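SusD superfamily protein (Bacteroides vulgatus ATCC 8482, PDB 3JQ0) probably binds nutrients, perhaps sugars, at the outer membrane, as expected of a member of the SusD family, though its exact ligand is unknown. Local coordinates at residues Ala50-Glu55 / Leu295-Val300; Lys274-Glu279 / Val323-Ala328; Gln291-Thr296 / Gly350-Phe355; Glu303-Gly308 / Thr318-Val323. One frame throughout, in Å; residues are numbered along the deposited sequence. Where two conformers were deposited one is given.

Contact 1: residues Ala50-Glu55 / Leu295-Val300; sequences ASQGME and LTQLQV
Two waters, and no direct bond, link the amide of Q297 to the 50-55 loop: to A50 O just before the type I' turn from S51 to M54, and to Q52 O within it. One accepts from Q297 NE2 at 3.0 Å and donates to A50 O; the other donates both to Q297 OE1, at 2.7 Å, and to Q52 O. The Q297 chain is extended beyond CG (chi2 -176°), which carries its amide alongside the A50-Q52 backbone.

Van der Waals contacts fill in between these bridges. S51 CB sits 3.3 Å from Q297 O. Selenomethionine M54 crosses Q297 at about a right angle, its CG 3.4 Å from Q297 OE1. Beyond CG the M54 chain folds over twice, and CE arrives near L298 CD1, while M54 CB packs 4.0 Å from L298 CD2. Helix 27-34 covers this apolar side, with Y28 and L32 against M54 and F31 against L298.

Bonds within 50-55 hold the turn in shape: M54 N donates to S51 O, and S51 OG reaches E55 OE1 at 2.7 Å from above the carboxylate plane. The loop after strand 41-43 thus meets the approach to strand 299-300, its antiparallel partner. The chemistry implies a polar half dependent on solvent, while M54 and L298 supply direct apolar contact.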
# COMPACT_ATOMS: atom_id res chain seq x y z
N ALA A 50 21.75 -8.19 9.57
CA ALA A 50 20.96 -9.39 9.61
C ALA A 50 19.51 -9.00 9.30
O ALA A 50 19.00 -8.04 9.85
CB ALA A 50 21.07 -10.06 10.98
N SER A 51 18.81 -9.80 8.47
CA SER A 51 17.41 -9.51 8.16
C SER A 51 16.44 -10.04 9.20
O SER A 51 15.29 -9.62 9.22
CB SER A 51 17.06 -9.96 6.76
OG SER A 51 17.50 -11.28 6.50
N GLN A 52 16.90 -10.90 10.12
CA GLN A 52 16.14 -11.24 11.30
C GLN A 52 14.75 -11.73 11.02
O GLN A 52 13.79 -11.34 11.69
CB GLN A 52 16.14 -10.11 12.31
CG GLN A 52 17.53 -9.67 12.76
CD GLN A 52 18.21 -10.62 13.68
OE1 GLN A 52 17.90 -11.83 13.70
NE2 GLN A 52 19.17 -10.11 14.46
N GLY A 53 14.63 -12.56 9.98
CA GLY A 53 13.38 -13.21 9.62
C GLY A 53 12.57 -12.43 8.62
O GLY A 53 11.65 -12.97 8.03
N MSE A 54 12.91 -11.16 8.35
CA MSE A 54 12.16 -10.42 7.32
C MSE A 54 12.29 -11.11 5.94
O MSE A 54 11.37 -10.97 5.11
CB MSE A 54 12.62 -8.98 7.23
CG MSE A 54 12.40 -8.16 8.47
SE MSE A 54 10.67 -8.24 9.30
CE MSE A 54 9.62 -7.67 7.91
N GLU A 55 13.39 -11.82 5.71
CA GLU A 55 13.60 -12.47 4.44
C GLU A 55 12.55 -13.53 4.15
O GLU A 55 12.39 -13.92 2.99
CB GLU A 55 15.01 -13.09 4.39
CG GLU A 55 15.27 -14.31 5.27
CD GLU A 55 15.41 -14.11 6.77
OE1 GLU A 55 15.52 -12.94 7.23
OE2 GLU A 55 15.45 -15.12 7.50
N LEU A 295 17.74 1.27 10.08
CA LEU A 295 18.19 -0.10 9.93
C LEU A 295 17.45 -0.71 8.74
O LEU A 295 16.25 -0.52 8.60
CB LEU A 295 17.88 -0.84 11.22
CG LEU A 295 18.45 -2.21 11.48
CD1 LEU A 295 19.89 -2.09 11.88
CD2 LEU A 295 17.68 -2.89 12.68
N THR A 296 18.18 -1.43 7.88
CA THR A 296 17.58 -2.09 6.73
C THR A 296 17.55 -3.59 6.94
O THR A 296 18.61 -4.24 7.04
CB THR A 296 18.37 -1.76 5.44
OG1 THR A 296 18.39 -0.35 5.29
CG2 THR A 296 17.79 -2.40 4.21
N GLN A 297 16.33 -4.14 7.00
CA GLN A 297 16.14 -5.60 7.01
C GLN A 297 15.42 -6.17 5.78
O GLN A 297 15.45 -7.37 5.58
CB GLN A 297 15.39 -6.03 8.30
CG GLN A 297 16.18 -5.79 9.55
CD GLN A 297 15.52 -6.28 10.79
OE1 GLN A 297 14.33 -6.59 10.78
NE2 GLN A 297 16.29 -6.32 11.89
N LEU A 298 14.83 -5.28 4.96
CA LEU A 298 14.23 -5.62 3.68
C LEU A 298 14.97 -4.79 2.64
O LEU A 298 14.98 -3.55 2.75
CB LEU A 298 12.73 -5.28 3.65
CG LEU A 298 11.77 -6.28 4.29
CD1 LEU A 298 10.37 -5.68 4.38
CD2 LEU A 298 11.79 -7.65 3.53
N GLN A 299 15.64 -5.45 1.69
CA GLN A 299 16.53 -4.80 0.72
C GLN A 299 15.97 -4.96 -0.67
O GLN A 299 15.89 -6.08 -1.20
CB GLN A 299 17.91 -5.46 0.85
CG GLN A 299 18.90 -5.01 -0.21
CD GLN A 299 19.24 -3.56 -0.16
OE1 GLN A 299 19.80 -3.10 0.86
NE2 GLN A 299 18.96 -2.82 -1.23
N VAL A 300 15.67 -3.84 -1.32
CA VAL A 300 15.31 -3.83 -2.72
C VAL A 300 16.42 -4.54 -3.49
O VAL A 300 17.61 -4.25 -3.30
CB VAL A 300 15.09 -2.39 -3.23
CG1 VAL A 300 14.93 -2.33 -4.77
CG2 VAL A 300 13.92 -1.71 -2.49
O HOH W 1 19.31 -6.24 11.87
O HOH W 2 12.99 -8.56 12.15

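Contact 2: residues Lys274-Glu279 / Val323-Ala328; sequences KIYCDE and VYKKDA
C277 and Y324 form a single antiparallel bridge, a hydrogen-bonded pair that sets the chain just after helix 269-275 against strand 320-326, on the side away from that strand's hairpin partner, 332-339. C277 N donates to Y324 O at 2.8 Å, and Y324 N returns a bond of 2.9 Å to C277 O. The same C277 O lies at the edge of the Y324 ring, in its plane.

Two aromatic rings flank the bridge. E279 CA sits over the centre of the Y324 ring, 3.7 Å from its centroid, in a CH-pi contact, with E279 CB beside CE1 and CZ. V323 CG2 makes the matching CH-pi contact over one face of the Y276 ring, offset toward the rim, 4.0 Å from the centroid; K325 CG comes to the edge of that ring. Beyond it, I275 and K325 run side by side, I275 CG2 3.8 Å from K325 CE.

Outward, F335 of strand 332-339 meets the Y276 ring and takes a cation-pi contact from K325. D278 OD1 receives the backbone N-H groups of N280 and N282, and K326 NZ bonds to G281 O, so the loop after the bridge is fastened as well. A glycerol, probably from the crystallisation liquor, lies near the Y324 side chain.

With chi1 at 66°, C277 SG stands between its backbone N and carbonyl carbon and rests 3.5 Å from K326 N, whose hydrogen goes to a water that donates in turn to I275 O.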
# COMPACT_ATOMS: atom_id res chain seq x y z
N LYS A 274 30.57 7.33 6.09
CA LYS A 274 31.92 6.80 6.09
C LYS A 274 32.23 5.88 4.96
O LYS A 274 33.38 5.73 4.58
CB LYS A 274 32.23 6.05 7.40
CG LYS A 274 32.10 6.86 8.69
CD LYS A 274 32.56 6.10 9.97
N ILE A 275 31.23 5.21 4.37
CA ILE A 275 31.51 4.04 3.50
C ILE A 275 31.08 4.28 2.06
O ILE A 275 31.83 3.99 1.15
CB ILE A 275 30.82 2.79 4.04
CG1 ILE A 275 31.30 2.50 5.49
CG2 ILE A 275 31.05 1.55 3.13
CD1 ILE A 275 32.80 2.33 5.66
N TYR A 276 29.85 4.75 1.84
CA TYR A 276 29.29 4.89 0.47
C TYR A 276 29.72 6.21 -0.19
O TYR A 276 30.22 7.13 0.47
CB TYR A 276 27.78 4.80 0.51
CG TYR A 276 27.20 3.55 1.14
CD1 TYR A 276 27.88 2.34 1.16
CD2 TYR A 276 25.96 3.59 1.71
CE1 TYR A 276 27.31 1.21 1.76
CE2 TYR A 276 25.36 2.47 2.30
CZ TYR A 276 26.05 1.28 2.30
OH TYR A 276 25.53 0.16 2.89
N CYS A 277 29.50 6.29 -1.47
CA CYS A 277 29.71 7.48 -2.24
C CYS A 277 28.61 7.56 -3.31
O CYS A 277 27.84 6.61 -3.53
CB CYS A 277 31.10 7.53 -2.88
SG CYS A 277 31.41 6.29 -4.13
N ASP A 278 28.62 8.67 -4.01
CA ASP A 278 27.67 8.89 -5.11
C ASP A 278 28.29 8.43 -6.45
O ASP A 278 29.37 7.86 -6.51
CB ASP A 278 27.18 10.36 -5.10
CG ASP A 278 28.28 11.35 -5.48
OD1 ASP A 278 29.29 10.98 -6.13
OD2 ASP A 278 28.06 12.53 -5.15
N GLU A 279 27.57 8.66 -7.56
CA GLU A 279 27.98 8.11 -8.84
C GLU A 279 29.27 8.74 -9.35
O GLU A 279 29.92 8.23 -10.23
CB GLU A 279 26.88 8.24 -9.88
CG GLU A 279 26.64 9.66 -10.40
CD GLU A 279 25.60 9.78 -11.48
OE1 GLU A 279 25.01 8.77 -11.88
OE2 GLU A 279 25.35 10.92 -11.92
N VAL A 323 23.52 3.96 -4.29
CA VAL A 323 24.79 4.22 -3.63
C VAL A 323 25.88 3.34 -4.25
O VAL A 323 25.63 2.27 -4.80
CB VAL A 323 24.70 4.06 -2.10
CG1 VAL A 323 23.66 5.03 -1.50
CG2 VAL A 323 24.42 2.63 -1.64
N TYR A 324 27.07 3.89 -4.18
CA TYR A 324 28.27 3.38 -4.80
C TYR A 324 29.33 3.23 -3.72
O TYR A 324 29.21 3.69 -2.58
CB TYR A 324 28.75 4.35 -5.92
CG TYR A 324 27.75 4.54 -7.02
CD1 TYR A 324 26.61 5.33 -6.84
CD2 TYR A 324 27.93 3.93 -8.25
CE1 TYR A 324 25.67 5.47 -7.83
CE2 TYR A 324 26.99 4.07 -9.26
CZ TYR A 324 25.84 4.81 -9.03
OH TYR A 324 24.88 4.96 -10.03
N LYS A 325 30.43 2.58 -4.09
CA LYS A 325 31.65 2.66 -3.28
C LYS A 325 32.82 2.94 -4.21
O LYS A 325 32.88 2.44 -5.37
CB LYS A 325 31.86 1.40 -2.42
CG LYS A 325 30.91 1.29 -1.23
CD LYS A 325 30.86 -0.09 -0.59
CE LYS A 325 32.13 -0.51 0.07
NZ LYS A 325 32.00 -1.98 0.53
N LYS A 326 33.76 3.73 -3.71
CA LYS A 326 34.98 4.03 -4.44
C LYS A 326 36.10 3.27 -3.77
O LYS A 326 36.39 3.50 -2.57
CB LYS A 326 35.26 5.52 -4.40
CG LYS A 326 36.53 5.89 -5.22
CD LYS A 326 36.62 7.37 -5.46
CE LYS A 326 36.83 8.11 -4.23
NZ LYS A 326 36.93 9.60 -4.50
N ASP A 327 36.73 2.36 -4.45
CA ASP A 327 37.78 1.55 -3.87
C ASP A 327 39.09 2.34 -3.76
O ASP A 327 39.19 3.49 -4.20
CB ASP A 327 37.87 0.20 -4.59
CG ASP A 327 38.31 0.29 -5.99
OD1 ASP A 327 39.12 1.17 -6.34
OD2 ASP A 327 37.88 -0.64 -6.74
N ALA A 328 40.09 1.70 -3.17
CA ALA A 328 41.38 2.37 -2.92
C ALA A 328 42.12 2.63 -4.23
O ALA A 328 43.07 3.40 -4.23
CB ALA A 328 42.26 1.58 -1.96
O HOH W 3 33.11 4.99 -1.22

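Contact 3: residues Gln291-Thr296 / Gly350-Phe355; sequences QLNGLT and GSTRSF
Q291 takes donors from R353 through both of its oxygens. R353 N donates to Q291 O at 2.8 Å, a fairly straight bond (160° at the hydrogen). The side-chain oxygen, Q291 OE1, accepts from R353 NE at 2.9 Å, in the plane of the amide carbonyl, and more weakly from R353 NH2. OE1 meets the guanidinium at its edge, and the amide and guanidinium planes stand almost perpendicular. Bends at chi2 and chi3 (72° and 61°) curl the arginine back to this position.

The guanidinium also reaches neighbouring loops: NH1 bonds to Q343 O, and NH2 weakly to P288 O. Here two irregular loops of the SusD-family fold, one leading into strand 299-300 and the other into strand 359-363, are joined by one backbone bond, the arginine-glutamine pair and a water, without regular strand pairing. A leucine in place of R353 would probably leave Q291 OE1 and Q343 O each without this donor and set the Q291 amide free to turn.

L292 CD2 lies over one guanidinium face, 3.8 Å from R353 NH1, and also approaches F355 CZ at 4.1 Å. N293 CB packs 3.7 Å from T352 CG2. The water donates to N293 O and to R353 O, both at 2.8 Å, while Q269 serves both loops, its backbone N bonding to N293 OD1 and its NE2 to S351 O.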
# COMPACT_ATOMS: atom_id res chain seq x y z
N GLN A 291 21.99 12.77 6.62
CA GLN A 291 21.03 12.82 7.74
C GLN A 291 20.30 11.50 7.93
O GLN A 291 19.64 11.31 8.95
CB GLN A 291 19.98 13.91 7.50
CG GLN A 291 20.59 15.28 7.39
CD GLN A 291 19.66 16.31 6.76
OE1 GLN A 291 18.62 15.98 6.22
NE2 GLN A 291 20.04 17.57 6.86
N LEU A 292 20.35 10.60 6.96
CA LEU A 292 19.54 9.37 7.04
C LEU A 292 20.13 8.45 8.09
O LEU A 292 21.31 8.20 8.07
CB LEU A 292 19.50 8.66 5.68
CG LEU A 292 18.92 9.45 4.52
CD1 LEU A 292 19.09 8.62 3.20
CD2 LEU A 292 17.46 9.88 4.72
N ASN A 293 19.28 7.86 8.93
CA ASN A 293 19.74 6.88 9.91
C ASN A 293 18.65 5.92 10.28
O ASN A 293 17.65 6.31 10.84
CB ASN A 293 20.22 7.54 11.19
CG ASN A 293 20.94 6.58 12.09
OD1 ASN A 293 21.76 5.76 11.61
ND2 ASN A 293 20.67 6.66 13.38
N GLY A 294 18.83 4.68 9.99
CA GLY A 294 17.88 3.65 10.28
C GLY A 294 18.55 2.30 10.22
O GLY A 294 19.77 2.18 10.31
N LEU A 295 17.74 1.27 10.08
CA LEU A 295 18.19 -0.10 9.93
C LEU A 295 17.45 -0.71 8.74
O LEU A 295 16.25 -0.52 8.60
CB LEU A 295 17.88 -0.84 11.22
CG LEU A 295 18.45 -2.21 11.48
CD1 LEU A 295 19.89 -2.09 11.88
CD2 LEU A 295 17.68 -2.89 12.68
N THR A 296 18.18 -1.43 7.88
CA THR A 296 17.58 -2.09 6.73
C THR A 296 17.55 -3.59 6.94
O THR A 296 18.61 -4.24 7.04
CB THR A 296 18.37 -1.76 5.44
OG1 THR A 296 18.39 -0.35 5.29
CG2 THR A 296 17.79 -2.40 4.21
N GLY A 350 18.21 18.78 15.35
CA GLY A 350 18.44 17.34 15.17
C GLY A 350 19.66 17.01 14.35
O GLY A 350 20.22 17.89 13.66
N SER A 351 20.11 15.76 14.43
CA SER A 351 21.19 15.28 13.61
C SER A 351 20.78 14.20 12.64
O SER A 351 21.59 13.84 11.77
CB SER A 351 22.36 14.77 14.43
OG SER A 351 22.05 13.64 15.19
N THR A 352 19.58 13.61 12.81
CA THR A 352 19.10 12.60 11.88
C THR A 352 17.72 12.96 11.39
O THR A 352 16.94 13.63 12.09
CB THR A 352 19.13 11.22 12.49
OG1 THR A 352 18.16 11.13 13.53
CG2 THR A 352 20.54 10.79 12.96
N ARG A 353 17.37 12.44 10.21
CA ARG A 353 16.06 12.66 9.62
C ARG A 353 14.95 12.05 10.49
O ARG A 353 15.15 10.99 11.06
CB ARG A 353 16.04 12.04 8.23
CG ARG A 353 14.94 12.55 7.32
CD ARG A 353 15.16 13.97 6.81
NE ARG A 353 16.38 14.13 6.04
CZ ARG A 353 16.52 13.76 4.76
NH1 ARG A 353 15.55 13.13 4.10
NH2 ARG A 353 17.68 13.95 4.15
N SER A 354 13.83 12.75 10.55
CA SER A 354 12.65 12.27 11.25
C SER A 354 11.61 11.80 10.24
O SER A 354 11.14 12.59 9.41
CB SER A 354 12.09 13.38 12.13
OG SER A 354 13.03 13.74 13.16
N PHE A 355 11.25 10.53 10.30
CA PHE A 355 10.31 9.92 9.34
C PHE A 355 8.88 10.11 9.79
O PHE A 355 8.23 9.20 10.34
CB PHE A 355 10.73 8.46 9.10
CG PHE A 355 12.05 8.39 8.39
CD1 PHE A 355 12.12 8.62 7.03
CD2 PHE A 355 13.23 8.18 9.07
CE1 PHE A 355 13.31 8.60 6.34
CE2 PHE A 355 14.47 8.12 8.37
CZ PHE A 355 14.48 8.36 7.01
O HOH W 4 17.06 9.07 10.48

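Contact 4: residues Glu303-Gly308 / Thr318-Val323; sequences EFYFKG and TSLKAV
Y305 swings its CG opposite the backbone N (chi1 -177°) and thereby sends its ring across to strand 320-326, where L320, with CG beside its own N (chi1 -61°), slides past it in the opposite direction. A322 CB lies over one face of the Y305 ring, offset toward the rim, in a CH-pi contact 3.8 Å from the centroid; its closest ring atom is Y305 CZ, at 3.6 Å. L320 CB comes instead to the ring edge, in plane, 3.8 Å from Y305 CD1.

L320 CD1 extends the contact to F304, touching CD2 at the edge of that ring at 4.0 Å while the two side chains cross at about a right angle. G308 CA covers one F304 face, where a side chain on G308 would run into F304 CE2. Y305 CD2 lies over the centre of the F306 face, and the rings of W316 and Y334 lie nearby. K321 directs its CB away from 303-308, and its NZ forms a salt bridge with D289.

Shortening Y305 to an alanine is likely to open a gap over A322 and beside L320, and to leave the bound glycerol without its hydroxyl partner.

The segment with helical backbone angles at 303-305 thus packs its aromatics onto the start of the 320-326/332-339 hairpin. The glycerol probably comes from the crystallisation liquor, but a polyol held at a cluster of aromatic residues is consistent with a sugar-binding pocket of the kind found in SusD relatives.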
# COMPACT_ATOMS: atom_id res chain seq x y z
N GLU A 303 19.68 -5.37 -8.60
CA GLU A 303 19.47 -5.39 -10.03
C GLU A 303 18.24 -4.54 -10.43
O GLU A 303 18.16 -4.02 -11.54
CB GLU A 303 19.30 -6.88 -10.42
CG GLU A 303 19.11 -7.16 -11.91
CD GLU A 303 18.73 -8.62 -12.25
OE1 GLU A 303 18.64 -9.50 -11.36
OE2 GLU A 303 18.47 -8.87 -13.44
N PHE A 304 17.28 -4.43 -9.53
CA PHE A 304 16.04 -3.74 -9.85
C PHE A 304 16.26 -2.27 -10.16
O PHE A 304 15.52 -1.71 -10.96
CB PHE A 304 15.03 -3.91 -8.72
CG PHE A 304 13.71 -3.27 -8.99
CD1 PHE A 304 12.79 -3.86 -9.83
CD2 PHE A 304 13.41 -2.01 -8.45
CE1 PHE A 304 11.57 -3.22 -10.11
CE2 PHE A 304 12.19 -1.38 -8.75
CZ PHE A 304 11.28 -2.03 -9.55
N TYR A 305 17.28 -1.66 -9.55
CA TYR A 305 17.49 -0.24 -9.75
C TYR A 305 17.63 0.11 -11.22
O TYR A 305 17.16 1.16 -11.62
CB TYR A 305 18.72 0.27 -8.95
CG TYR A 305 18.93 1.76 -9.08
CD1 TYR A 305 18.26 2.64 -8.27
CD2 TYR A 305 19.75 2.28 -10.08
CE1 TYR A 305 18.40 4.00 -8.40
CE2 TYR A 305 19.89 3.65 -10.22
CZ TYR A 305 19.20 4.51 -9.41
OH TYR A 305 19.31 5.84 -9.56
N PHE A 306 18.26 -0.77 -12.01
CA PHE A 306 18.46 -0.51 -13.43
C PHE A 306 17.45 -1.18 -14.35
O PHE A 306 17.56 -1.02 -15.56
CB PHE A 306 19.92 -0.83 -13.83
CG PHE A 306 20.94 0.02 -13.13
CD1 PHE A 306 21.14 1.32 -13.55
CD2 PHE A 306 21.66 -0.46 -12.04
CE1 PHE A 306 22.05 2.15 -12.91
CE2 PHE A 306 22.59 0.36 -11.40
CZ PHE A 306 22.79 1.64 -11.84
N LYS A 307 16.49 -1.88 -13.78
CA LYS A 307 15.46 -2.56 -14.55
C LYS A 307 14.03 -2.16 -14.17
O LYS A 307 13.07 -2.72 -14.64
CB LYS A 307 15.63 -4.08 -14.49
CG LYS A 307 16.87 -4.60 -15.24
CD LYS A 307 16.64 -4.47 -16.78
CE LYS A 307 17.64 -5.16 -17.64
NZ LYS A 307 17.48 -4.80 -19.05
N GLY A 308 13.88 -1.14 -13.33
CA GLY A 308 12.57 -0.73 -12.83
C GLY A 308 11.89 0.33 -13.68
O GLY A 308 10.66 0.34 -13.80
N THR A 318 13.22 9.35 -7.33
CA THR A 318 12.44 9.74 -6.15
C THR A 318 12.21 8.50 -5.26
O THR A 318 12.28 8.59 -4.03
CB THR A 318 11.12 10.42 -6.57
OG1 THR A 318 11.42 11.67 -7.17
CG2 THR A 318 10.20 10.63 -5.39
N SER A 319 11.94 7.35 -5.86
CA SER A 319 11.67 6.13 -5.10
C SER A 319 12.90 5.47 -4.53
O SER A 319 12.85 4.88 -3.44
CB SER A 319 10.95 5.11 -5.99
OG SER A 319 9.67 5.59 -6.43
N LEU A 320 14.02 5.54 -5.28
CA LEU A 320 15.26 4.85 -4.95
C LEU A 320 16.42 5.77 -5.13
O LEU A 320 16.42 6.59 -6.06
CB LEU A 320 15.47 3.64 -5.87
CG LEU A 320 14.43 2.56 -5.83
CD1 LEU A 320 14.64 1.52 -6.95
CD2 LEU A 320 14.34 1.91 -4.47
N LYS A 321 17.47 5.57 -4.33
CA LYS A 321 18.76 6.21 -4.60
C LYS A 321 19.82 5.13 -4.72
O LYS A 321 19.91 4.24 -3.88
CB LYS A 321 19.17 7.26 -3.57
CG LYS A 321 20.50 7.95 -3.94
CD LYS A 321 20.76 9.23 -3.15
CE LYS A 321 21.91 10.08 -3.73
NZ LYS A 321 21.61 11.54 -3.60
N ALA A 322 20.64 5.24 -5.75
CA ALA A 322 21.79 4.35 -5.91
C ALA A 322 22.94 4.86 -5.06
O ALA A 322 23.34 6.03 -5.17
CB ALA A 322 22.20 4.30 -7.40
N VAL A 323 23.52 3.96 -4.29
CA VAL A 323 24.79 4.22 -3.63
C VAL A 323 25.88 3.34 -4.25
O VAL A 323 25.63 2.27 -4.80
CB VAL A 323 24.70 4.06 -2.10
CG1 VAL A 323 23.66 5.03 -1.50
CG2 VAL A 323 24.42 2.63 -1.64

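Contact 4 is the buried one of the four and wholly apolar across its segments; the others are partly buried and mix in polar links. Contact 2 lies farthest out, about 32 Å from the chain centre to its own, against about 19 Å for contacts 1 and 4. Contacts 2 and 4 use opposite ends of strand 320-326 and share V323, yet contact 2 adds a backbone bridge to its CH-pi packing, whereas contact 4 rests on side-chain packing alone. Contacts 1 and 3 share L295 and T296, anchoring one loop at two ends, the first with only water bridges as polar links, the second with direct arginine bonds plus one water. Contacts 1 and 4 touch where V300 CG2 meets L320 CD2 at 4.1 Å.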